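Local coordinates for protein putative P450-like enzyme (Streptomyces himastatinicus ATCC 53653, PDB 5Z9I) that binds heme b as a cytochrome P450-family protein and probably acts as a monooxygenase in bacterial secondary metabolism, at residues A[246-251]-A[388-393]; A[261-266]-A[328-333]. The protein carries 1 engineered substitution. One frame throughout, in Å; residues are numbered along the deposited sequence.

Contact 1. Residues A[246-251]-A[388-393]; sequences IANTML and SGVATL
The side-chain amide of Asn248 meets the backbone of 388-390 with both its oxygen and its nitrogen. Val390 N donates to Asn248 OD1 at 2.8 Å, and the bond is nearly straight (175° at the hydrogen). The donor lies in the carbonyl plane. Asn248 ND2 gives only a weak bond to Ser388 O, 3.4 Å away, and another weak one to Met281 O. The amide thus spans Gly389, whose CA is 3.3 Å from Asn248 OD1. With CG beside the backbone N (chi1 -68°), the amide is directed off the helix flank to this loop. With an alanine here, the buried N-H of Val390 would probably lose its acceptor and a gap would open beside Gly389.

Helix 224-255 is the long central helix of the P450 fold. Here it packs on the start of strand 390-396, where Ala391 and Thr392 both face Thr380 in a classic beta bulge. The chain turns a corner there, and Val390 and Leu393 both point at the helix.

The rest of the contact is apolar. Leu251 straddles the two strand residues with its methyls: CD2 lies 3.6 Å from Val390 CG2, and CD1 lies 3.8 Å from Leu393 CD1. Ala247 CB touches Val390 CG1 at 4.1 Å. Leu393 CD2 sits 3.5 Å from Ala247 O, and Leu125 of helix 125-130 packs on Leu393 as well.

Contact 2. Residues A[261-266]-A[328-333]; sequences ARVRAD and FDAGRS
The guanidinium of Arg262 has Gly331 N over one face, 3.6 Å above the plane and offset toward the rim. Asp329 OD1 sits at its edge, near the plane. The carboxylate of Asp329 is nearly coplanar with the guanidinium, the planes being 26° apart. Its OD1 is approached from both faces: Arg262 NH1 comes from one, on the anti side and 34° out of the plane, and Gly331 N comes from the other.

These groups form a salt bridge that uses one carboxylate oxygen. Arg262 NH1 lies 2.8 Å from Asp329 OD1. Arg262 NH2 adds a weak bond to the same atom at 3.4 Å. The arginine chain is extended from CG to NE, with CG anti to the backbone N (chi1 -172°), which carries the guanidinium across to the loop. Arg262 NH1 also bonds Gln259 OE1, which in turn accepts from Ala330 N.

Asp329 OD1 takes the N-H of Gly331 at 3.2 Å, an Asx turn. The same residues lie in a type I beta turn from Asp329 to Arg332, closed by Arg332 N to Asp329 O at 3.0 Å. Beside the polar pair, Val263 CG2 meets Ala330 CB at 3.8 Å, and Leu273 of helix 270-280 packs on Ala330.

The 328-333 loop belongs to the stretch leading to the heme-binding cysteine. Arg332 turns away from helix 257-264 and salt-bridges Glu276, consistent with the Glu-Arg-Arg triad of P450s.

Asp329 OD1 therefore serves two purposes. It probably helps to balance the charge of Arg262, and it accepts the bond that forms its own Asx turn, so the bridge to the helix and the form of the loop are probably coupled.

Along the chain the order is 246-251, 261-266, 328-333, 388-393, so both halves of contact 2 fall between those of contact 1. The centres are 18 Å apart. The nearest atoms are about 6 Å apart, and the contacts do not touch. Helix 224-255 of contact 1 is followed directly by helix 257-264 of contact 2. Helices 270-280 and 350-367 pack against residues of both. Contact 1 is buried and joins the long helix to the C-terminal strand region. Contact 2 is farther from the chain centre and joins the next helix to the loop before the heme-binding cysteine. Together they tie successive helices to two later parts of the P450 fold.

Contact 1. Residues A[246-251]-A[388-393]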
loop_
_atom_site.group_PDB
_atom_site.type_symbol
_atom_site.label_atom_id
_atom_site.label_comp_id
_atom_site.label_asym_id
_atom_site.label_seq_id
_atom_site.Cartn_x
_atom_site.Cartn_y
_atom_site.Cartn_z
ATOM N N ILE A 246 3.506 -9.360 2.776
ATOM C CA ILE A 246 4.291 -10.415 3.401
ATOM C C ILE A 246 3.385 -11.422 4.098
ATOM O O ILE A 246 3.525 -12.638 3.892
ATOM C CB ILE A 246 5.299 -9.830 4.388
ATOM C CG1 ILE A 246 6.319 -8.974 3.601
ATOM C CG2 ILE A 246 5.926 -10.930 5.254
ATOM C CD1 ILE A 246 7.224 -8.186 4.477
ATOM N N ALA A 247 2.437 -10.911 4.888
ATOM C CA ALA A 247 1.576 -11.781 5.674
ATOM C C ALA A 247 0.599 -12.548 4.774
ATOM O O ALA A 247 0.377 -13.736 4.999
ATOM C CB ALA A 247 0.819 -10.986 6.742
ATOM N N ASN A 248 0.033 -11.879 3.766
ATOM C CA ASN A 248 -0.873 -12.537 2.824
ATOM C C ASN A 248 -0.138 -13.663 2.121
ATOM O O ASN A 248 -0.722 -14.690 1.822
ATOM C CB ASN A 248 -1.416 -11.590 1.744
ATOM C CG ASN A 248 -2.357 -10.517 2.278
ATOM O OD1 ASN A 248 -2.824 -10.554 3.426
ATOM N ND2 ASN A 248 -2.637 -9.542 1.420
ATOM N N THR A 249 1.140 -13.446 1.830
ATOM C CA THR A 249 1.913 -14.456 1.123
ATOM C C THR A 249 2.080 -15.700 1.995
ATOM O O THR A 249 1.902 -16.820 1.506
ATOM C CB THR A 249 3.288 -13.924 0.695
ATOM O OG1 THR A 249 3.099 -12.740 -0.080
ATOM C CG2 THR A 249 4.020 -14.938 -0.149
ATOM N N MET A 250 2.390 -15.512 3.284
ATOM C CA MET A 250 2.619 -16.664 4.156
ATOM C C MET A 250 1.314 -17.421 4.377
ATOM O O MET A 250 1.311 -18.644 4.502
ATOM C CB MET A 250 3.232 -16.227 5.481
ATOM C CG MET A 250 4.574 -15.488 5.307
ATOM S SD MET A 250 5.785 -16.390 4.286
ATOM C CE MET A 250 6.110 -17.809 5.345
ATOM N N LEU A 251 0.205 -16.682 4.407
ATOM C CA LEU A 251 -1.131 -17.279 4.509
ATOM C C LEU A 251 -1.452 -18.130 3.276
ATOM O O LEU A 251 -2.011 -19.210 3.381
ATOM C CB LEU A 251 -2.192 -16.197 4.668
ATOM C CG LEU A 251 -3.633 -16.708 4.730
ATOM C CD1 LEU A 251 -3.919 -17.452 6.042
ATOM C CD2 LEU A 251 -4.646 -15.593 4.509
ATOM N N SER A 388 -7.273 -5.312 0.685
ATOM C CA SER A 388 -7.564 -6.737 0.838
ATOM C C SER A 388 -6.374 -7.441 1.466
ATOM O O SER A 388 -5.321 -7.593 0.824
ATOM C CB SER A 388 -7.894 -7.401 -0.503
ATOM O OG SER A 388 -9.108 -6.912 -1.046
ATOM N N GLY A 389 -6.530 -7.881 2.710
ATOM C CA GLY A 389 -5.443 -8.589 3.350
ATOM C C GLY A 389 -5.564 -8.797 4.841
ATOM O O GLY A 389 -6.419 -8.216 5.527
ATOM N N VAL A 390 -4.658 -9.634 5.326
ATOM C CA VAL A 390 -4.588 -10.077 6.715
ATOM C C VAL A 390 -4.330 -8.937 7.717
ATOM O O VAL A 390 -3.381 -8.176 7.563
ATOM C CB VAL A 390 -3.474 -11.170 6.823
ATOM C CG1 VAL A 390 -2.966 -11.324 8.207
ATOM C CG2 VAL A 390 -3.997 -12.488 6.305
ATOM N N ALA A 391 -5.182 -8.824 8.738
ATOM C CA ALA A 391 -4.940 -7.889 9.836
ATOM C C ALA A 391 -4.185 -8.580 10.976
ATOM O O ALA A 391 -3.358 -7.961 11.647
ATOM C CB ALA A 391 -6.259 -7.300 10.349
ATOM N N THR A 392 -4.514 -9.843 11.236
ATOM C CA THR A 392 -3.700 -10.671 12.118
ATOM C C THR A 392 -3.495 -12.051 11.476
ATOM O O THR A 392 -4.333 -12.527 10.711
ATOM C CB THR A 392 -4.323 -10.878 13.538
ATOM O OG1 THR A 392 -5.387 -11.832 13.461
ATOM C CG2 THR A 392 -4.838 -9.556 14.148
ATOM N N LEU A 393 -2.388 -12.698 11.807
ATOM C CA LEU A 393 -2.124 -14.037 11.311
ATOM C C LEU A 393 -1.507 -14.898 12.408
ATOM O O LEU A 393 -0.282 -15.003 12.498
ATOM C CB LEU A 393 -1.206 -13.983 10.076
ATOM C CG LEU A 393 -0.851 -15.326 9.427
ATOM C CD1 LEU A 393 -2.117 -16.136 9.146
ATOM C CD2 LEU A 393 -0.040 -15.121 8.155
#

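Contact 2. Residues A[261-266]-A[328-333]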
loop_
_atom_site.group_PDB
_atom_site.type_symbol
_atom_site.label_atom_id
_atom_site.label_comp_id
_atom_site.label_asym_id
_atom_site.label_seq_id
_atom_site.Cartn_x
_atom_site.Cartn_y
_atom_site.Cartn_z
ATOM N N ALA A 261 5.501 -26.425 -1.170
ATOM C CA ALA A 261 6.595 -27.332 -1.516
ATOM C C ALA A 261 7.306 -26.841 -2.773
ATOM O O ALA A 261 8.534 -26.893 -2.875
ATOM C CB ALA A 261 6.077 -28.753 -1.716
ATOM N N ARG A 262 6.521 -26.368 -3.730
ATOM C CA ARG A 262 7.062 -25.846 -4.992
ATOM C C ARG A 262 8.072 -24.705 -4.743
ATOM O O ARG A 262 9.181 -24.711 -5.280
ATOM C CB ARG A 262 5.905 -25.379 -5.880
ATOM C CG ARG A 262 6.248 -24.988 -7.290
ATOM C CD ARG A 262 4.986 -24.479 -7.963
ATOM N NE ARG A 262 5.209 -23.990 -9.315
ATOM C CZ ARG A 262 4.272 -23.391 -10.047
ATOM N NH1 ARG A 262 3.056 -23.204 -9.545
ATOM N NH2 ARG A 262 4.546 -22.988 -11.281
ATOM N N VAL A 263 7.701 -23.760 -3.889
ATOM C CA VAL A 263 8.562 -22.617 -3.581
ATOM C C VAL A 263 9.761 -23.025 -2.736
ATOM O O VAL A 263 10.880 -22.577 -2.988
ATOM C CB VAL A 263 7.774 -21.492 -2.853
ATOM C CG1 VAL A 263 8.720 -20.431 -2.295
ATOM C CG2 VAL A 263 6.781 -20.847 -3.807
ATOM N N ARG A 264 9.542 -23.881 -1.742
ATOM C CA ARG A 264 10.657 -24.359 -0.927
ATOM C C ARG A 264 11.648 -25.171 -1.759
ATOM O O ARG A 264 12.837 -25.155 -1.477
ATOM C CB ARG A 264 10.152 -25.170 0.279
ATOM C CG ARG A 264 9.564 -24.279 1.400
ATOM C CD ARG A 264 8.921 -25.092 2.549
ATOM N NE ARG A 264 8.979 -24.383 3.834
ATOM C CZ ARG A 264 8.012 -23.612 4.319
ATOM N NH1 ARG A 264 6.892 -23.434 3.640
ATOM N NH2 ARG A 264 8.162 -23.011 5.490
ATOM N N ALA A 265 11.189 -25.836 -2.813
ATOM C CA ALA A 265 12.110 -26.576 -3.690
ATOM C C ALA A 265 12.815 -25.696 -4.732
ATOM O O ALA A 265 13.685 -26.174 -5.470
ATOM C CB ALA A 265 11.371 -27.718 -4.395
ATOM N N ASP A 266 12.448 -24.421 -4.799
ATOM C CA ASP A 266 12.915 -23.543 -5.873
ATOM C C ASP A 266 12.785 -22.093 -5.436
ATOM O O ASP A 266 11.787 -21.441 -5.729
ATOM C CB ASP A 266 12.103 -23.793 -7.151
ATOM C CG ASP A 266 12.690 -23.102 -8.389
ATOM O OD1 ASP A 266 13.494 -22.144 -8.254
ATOM O OD2 ASP A 266 12.321 -23.519 -9.516
ATOM N N PHE A 328 -4.409 -19.787 -7.316
ATOM C CA PHE A 328 -3.135 -19.254 -6.857
ATOM C C PHE A 328 -2.024 -20.080 -7.503
ATOM O O PHE A 328 -1.971 -21.288 -7.312
ATOM C CB PHE A 328 -3.031 -19.307 -5.325
ATOM C CG PHE A 328 -1.880 -18.523 -4.771
ATOM C CD1 PHE A 328 -2.056 -17.211 -4.344
ATOM C CD2 PHE A 328 -0.616 -19.085 -4.693
ATOM C CE1 PHE A 328 -0.982 -16.471 -3.828
ATOM C CE2 PHE A 328 0.461 -18.354 -4.189
ATOM C CZ PHE A 328 0.279 -17.048 -3.759
ATOM N N ASP A 329 -1.147 -19.428 -8.266
ATOM C CA ASP A 329 -0.082 -20.118 -8.994
ATOM C C ASP A 329 1.229 -19.421 -8.699
ATOM O O ASP A 329 1.462 -18.317 -9.182
ATOM C CB ASP A 329 -0.385 -20.118 -10.499
ATOM C CG ASP A 329 0.746 -20.704 -11.349
ATOM O OD1 ASP A 329 1.801 -21.109 -10.822
ATOM O OD2 ASP A 329 0.572 -20.729 -12.579
ATOM N N ALA A 330 2.096 -20.057 -7.922
ATOM C CA ALA A 330 3.237 -19.325 -7.361
ATOM C C ALA A 330 4.251 -18.864 -8.431
ATOM O O ALA A 330 5.014 -17.926 -8.207
ATOM C CB ALA A 330 3.931 -20.171 -6.293
ATOM N N GLY A 331 4.254 -19.524 -9.587
ATOM C CA GLY A 331 5.140 -19.132 -10.672
ATOM C C GLY A 331 4.412 -18.521 -11.855
ATOM O O GLY A 331 4.898 -18.579 -12.997
ATOM N N ARG A 332 3.257 -17.920 -11.588
ATOM C CA ARG A 332 2.395 -17.426 -12.655
ATOM C C ARG A 332 3.099 -16.425 -13.566
ATOM O O ARG A 332 3.605 -15.387 -13.110
ATOM C CB ARG A 332 1.126 -16.792 -12.080
ATOM C CG ARG A 332 0.267 -16.126 -13.136
ATOM C CD ARG A 332 -0.939 -15.421 -12.539
ATOM N NE ARG A 332 -1.878 -16.369 -11.960
ATOM C CZ ARG A 332 -2.868 -16.957 -12.629
ATOM N NH1 ARG A 332 -3.070 -16.693 -13.912
ATOM N NH2 ARG A 332 -3.671 -17.807 -12.004
ATOM N N SER A 333 3.149 -16.773 -14.849
ATOM C CA SER A 333 3.582 -15.864 -15.907
ATOM C C SER A 333 2.694 -16.101 -17.119
ATOM O O SER A 333 2.326 -17.231 -17.392
ATOM C CB SER A 333 5.056 -16.076 -16.274
#